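Side-chain contacts in protein YgiW (Escherichia coli, PDB 1NNX), which is a periplasmic protein of unknown function, built on the bacterial OB fold, for which a binding role would be consistent with the fold: residues 47-50 and 51-55; 66-69 and 70-74. All coordinates share one frame; numbering follows the deposited sequence.

Interaction 1: residues 47-50 and 51-55; sequences VERI and SDDLY
R49 lies alongside Y55, its whole side chain running the length of the phenol so that each reaches out in the same direction. The methylene part does the first half of the touching, with R49 CG 3.6 Å from Y55 CE1 in an approach oblique to the ring. Farther out, the hydroxyl sits over the centre of one face of the guanidinium: Y55 OH is 3.3 Å from R49 CZ, and the two flat groups are turned 24° apart. This is a van der Waals contact and not a hydrogen bond, because the N-H bonds lie near the guanidinium plane while the oxygen is above it. What the edge meets instead is the turn. R49 NE makes a weak hydrogen bond of 3.5 Å to S51 O, and R49 NH2 has a long salt bridge of 3.7 Å to D52 OD2. An extended chain, with CG anti to the backbone N (chi1 178°), carries the group that far.

The setting is the tight beta hairpin joining strands 38-51 and 54-59 of the OB fold. R49 and Y55 form a non-hydrogen-bonded antiparallel pair, which puts both side chains on one face of the sheet. Beyond them I50 and S51 together oppose L54 in a classic beta bulge: I50 N donates a short bond of 2.7 Å to L54 O, and S51 N adds a weak one to the same oxygen. The type II turn from S51 to L54 is closed by L54 N to S51 O, 3.2 Å. S51 O thus accepts from both the turn backbone and the arginine. D53 OD1, 4.4 Å from R49 NH2, lies beyond salt-bridge distance but may add to the negative field at the guanidinium.

Interaction 2: residues 66-69 and 70-74; sequences VDID and HKRWN
I68 lays its CG2 methyl over one face of the W73 indole, where the chain leaves strand 62-67 of the OB fold through an Asx turn laid on a type I beta turn, D69 to R72. The apolar part of the contact, in the isoleucine conformer described, one of two modelled, is an off-centre CH-pi approach: I68 CG2 stands 4.2 Å from the centroid of the six-membered ring of W73, displaced toward the rim, and the side chains cross at about a right angle. With CG1 beside the backbone N (chi1 -57°) and CG2 anti to it, I68 also brings CD1 to 3.9 Å from W73 CH2. The same CG2 touches R72 CB, so one methyl is shared between the indole and the root of the arginine.

The direct hydrogen bonds converge on D69. Its carboxylate reaches forward over the start of the turn, and D69 OD2 receives K71 N at 2.9 Å with a nearly straight N-H (172°), from the anti side and 31° out of the carboxylate plane. D69 O takes R72 N at 2.9 Å, the donor lying well above the carbonyl plane. D69 thus accepts two successive backbone N-H groups, one through its side chain and one through its main chain.

Three waters add further polar links. The first accepts from D69 N and donates to D67 O, with R72 NE a weak third partner; another joins H70 N to D69 OD1, weakly at the aspartate. At the indole edge, in the ring plane, a water accepts from W73 NE1 at 3.0 Å and donates to I68 O at 2.7 Å.

In the fold
Interactions 1 and 2 follow one another along the chain and touch through the neighbouring strands 54-59 and 62-67, their centres 11 Å apart. Two probable backbone hydrogen bonds stitch them together, Y55 O to V66 N at 2.8 Å and D53 O to I68 N at 2.9 Å, so the backbone contact reaches the hairpin turn of interaction 1. Side chains join them too: the rings of Y55 and W73 meet edge-to-face, Y55 CZ lying 3.6 Å from W73 CZ2. Y55 therefore lies between the arginine of 47-50 and the indole of 70-74. I68, besides its tryptophan contact, packs on Y55 and on V101 of strand 96-106.

Interaction 1: residues 47-50 and 51-55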
# COMPACT_ATOMS: atom_id res chain seq x y z
N VAL A 47 4.35 -4.02 9.32
CA VAL A 47 4.94 -4.11 10.66
C VAL A 47 4.00 -4.05 11.84
O VAL A 47 4.45 -4.36 12.93
CB VAL A 47 6.08 -3.07 10.83
CG1 VAL A 47 7.13 -3.29 9.73
CG2 VAL A 47 5.57 -1.64 10.71
N GLU A 48 2.73 -3.68 11.64
CA GLU A 48 1.77 -3.61 12.76
C GLU A 48 0.38 -3.52 12.21
O GLU A 48 0.13 -2.97 11.11
CB GLU A 48 2.12 -2.38 13.62
CG GLU A 48 1.27 -2.17 14.85
CD GLU A 48 1.70 -0.95 15.66
OE1 GLU A 48 1.91 0.15 15.08
OE2 GLU A 48 1.80 -1.10 16.90
N ARG A 49 -0.57 -4.11 12.95
CA ARG A 49 -1.96 -3.98 12.58
C ARG A 49 -2.49 -2.89 13.53
O ARG A 49 -2.32 -2.98 14.76
CB ARG A 49 -2.70 -5.31 12.83
CG ARG A 49 -4.18 -5.21 12.49
CD ARG A 49 -4.79 -6.58 12.49
NE ARG A 49 -6.11 -6.58 11.87
CZ ARG A 49 -6.81 -7.68 11.63
NH1 ARG A 49 -6.31 -8.84 11.97
NH2 ARG A 49 -7.98 -7.62 11.02
N ILE A 50 -3.08 -1.83 12.99
CA ILE A 50 -3.57 -0.74 13.84
C ILE A 50 -5.04 -0.82 14.23
O ILE A 50 -5.44 -0.27 15.25
CB ILE A 50 -2.94 0.76 13.69
CG1 ILE A 50 -1.41 0.78 13.92
CG2 ILE A 50 -3.45 1.64 14.90
CD1 ILE A 50 -0.97 0.23 15.25
N SER A 51 -5.85 -1.50 13.44
CA SER A 51 -7.27 -1.64 13.73
C SER A 51 -7.83 -2.55 12.66
O SER A 51 -7.06 -3.22 11.95
CB SER A 51 -7.94 -0.27 13.68
OG SER A 51 -7.84 0.30 12.38
N ASP A 52 -9.16 -2.62 12.55
CA ASP A 52 -9.75 -3.47 11.52
C ASP A 52 -9.34 -3.05 10.11
O ASP A 52 -9.64 -1.96 9.60
CB ASP A 52 -11.27 -3.52 11.56
CG ASP A 52 -11.84 -4.68 10.73
OD1 ASP A 52 -12.90 -4.51 10.08
OD2 ASP A 52 -11.21 -5.78 10.72
N ASP A 53 -8.67 -3.97 9.47
CA ASP A 53 -8.17 -3.75 8.14
C ASP A 53 -7.13 -2.63 7.96
O ASP A 53 -6.65 -2.48 6.86
CB ASP A 53 -9.35 -3.54 7.15
CG ASP A 53 -10.35 -4.69 7.19
OD1 ASP A 53 -9.98 -5.81 7.57
OD2 ASP A 53 -11.52 -4.47 6.82
N LEU A 54 -6.69 -1.92 9.00
CA LEU A 54 -5.66 -0.86 8.82
C LEU A 54 -4.32 -1.32 9.42
O LEU A 54 -4.21 -1.73 10.56
CB LEU A 54 -6.12 0.42 9.49
CG LEU A 54 -5.47 1.70 8.92
CD1 LEU A 54 -5.63 1.81 7.37
CD2 LEU A 54 -6.17 2.90 9.57
N TYR A 55 -3.30 -1.26 8.59
CA TYR A 55 -1.95 -1.71 8.91
C TYR A 55 -0.90 -0.69 8.65
O TYR A 55 -1.14 0.21 7.87
CB TYR A 55 -1.61 -2.97 8.10
CG TYR A 55 -2.55 -4.16 8.25
CD1 TYR A 55 -2.21 -5.21 9.11
CD2 TYR A 55 -3.76 -4.18 7.58
CE1 TYR A 55 -3.10 -6.32 9.28
CE2 TYR A 55 -4.66 -5.27 7.73
CZ TYR A 55 -4.32 -6.32 8.59
OH TYR A 55 -5.22 -7.37 8.77

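Interaction 2: residues 66-69 and 70-74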
# COMPACT_ATOMS: atom_id res chain seq x y z
N VAL A 66 -1.99 1.36 5.44
CA VAL A 66 -2.57 0.67 4.29
C VAL A 66 -3.84 -0.08 4.73
O VAL A 66 -3.93 -0.63 5.85
CB VAL A 66 -1.57 -0.29 3.62
CG1 VAL A 66 -0.30 0.52 3.14
CG2 VAL A 66 -1.10 -1.41 4.54
N ASP A 67 -4.84 -0.03 3.89
CA ASP A 67 -6.12 -0.75 4.16
C ASP A 67 -6.13 -2.03 3.37
O ASP A 67 -6.11 -1.99 2.15
CB ASP A 67 -7.30 0.15 3.76
CG ASP A 67 -8.69 -0.55 3.89
OD1 ASP A 67 -9.69 0.20 3.93
OD2 ASP A 67 -8.79 -1.80 3.92
N ILE A 68 -6.15 -3.16 4.07
CA ILE A 68 -6.13 -4.50 3.46
C ILE A 68 -7.35 -5.29 3.95
O ILE A 68 -7.40 -5.63 5.12
CB ILE A 68 -4.89 -5.26 3.85
CG1 ILE A 68 -3.62 -4.46 3.46
CG2 ILE A 68 -4.88 -6.57 3.13
CD1 ILE A 68 -2.31 -5.03 3.99
N ASP A 69 -8.31 -5.44 3.07
CA ASP A 69 -9.54 -6.22 3.40
C ASP A 69 -9.14 -7.65 3.60
O ASP A 69 -8.18 -8.19 3.02
CB ASP A 69 -10.52 -6.14 2.25
CG ASP A 69 -11.89 -6.80 2.56
OD1 ASP A 69 -12.75 -6.12 3.18
OD2 ASP A 69 -12.09 -7.99 2.20
N HIS A 70 -9.92 -8.34 4.42
CA HIS A 70 -9.70 -9.73 4.71
C HIS A 70 -9.52 -10.58 3.39
O HIS A 70 -8.70 -11.51 3.32
CB HIS A 70 -10.94 -10.45 5.34
CG HIS A 70 -10.77 -11.94 5.58
ND1 HIS A 70 -10.11 -12.44 6.68
CD2 HIS A 70 -11.20 -13.01 4.87
CE1 HIS A 70 -10.13 -13.76 6.63
NE2 HIS A 70 -10.78 -14.13 5.54
N LYS A 71 -10.27 -10.27 2.32
CA LYS A 71 -10.15 -11.05 1.11
C LYS A 71 -8.86 -10.91 0.34
O LYS A 71 -8.58 -11.70 -0.56
CB LYS A 71 -11.32 -10.75 0.16
CG LYS A 71 -11.35 -9.35 -0.42
CD LYS A 71 -12.55 -9.17 -1.36
CE LYS A 71 -12.28 -8.14 -2.46
NZ LYS A 71 -13.27 -8.28 -3.60
N ARG A 72 -8.01 -9.95 0.71
CA ARG A 72 -6.76 -9.81 -0.06
C ARG A 72 -5.68 -10.83 0.30
O ARG A 72 -4.79 -11.11 -0.49
CB ARG A 72 -6.16 -8.40 0.13
CG ARG A 72 -7.08 -7.30 -0.14
CD ARG A 72 -7.62 -7.38 -1.60
NE ARG A 72 -8.68 -6.40 -1.79
CZ ARG A 72 -9.48 -6.34 -2.85
NH1 ARG A 72 -9.33 -7.20 -3.85
NH2 ARG A 72 -10.42 -5.40 -2.92
N TRP A 73 -5.80 -11.46 1.46
CA TRP A 73 -4.73 -12.36 1.86
C TRP A 73 -4.61 -13.62 1.01
O TRP A 73 -3.51 -14.09 0.75
CB TRP A 73 -4.86 -12.69 3.36
CG TRP A 73 -4.83 -11.45 4.27
CD1 TRP A 73 -5.89 -10.87 4.88
CD2 TRP A 73 -3.69 -10.62 4.58
NE1 TRP A 73 -5.51 -9.76 5.55
CE2 TRP A 73 -4.15 -9.57 5.39
CE3 TRP A 73 -2.32 -10.67 4.27
CZ2 TRP A 73 -3.32 -8.56 5.89
CZ3 TRP A 73 -1.47 -9.65 4.77
CH2 TRP A 73 -1.97 -8.61 5.57
N ASN A 74 -5.73 -14.17 0.58
CA ASN A 74 -5.70 -15.37 -0.25
C ASN A 74 -4.85 -16.54 0.22
O ASN A 74 -4.10 -17.11 -0.57
CB ASN A 74 -5.28 -14.99 -1.68
CG ASN A 74 -6.32 -14.12 -2.37
OD1 ASN A 74 -7.51 -14.30 -2.16
ND2 ASN A 74 -5.87 -13.21 -3.22
O HOH W 1 -8.19 -3.94 0.60
O HOH W 2 -7.14 -7.66 6.91
O HOH W 3 -12.14 -7.10 5.78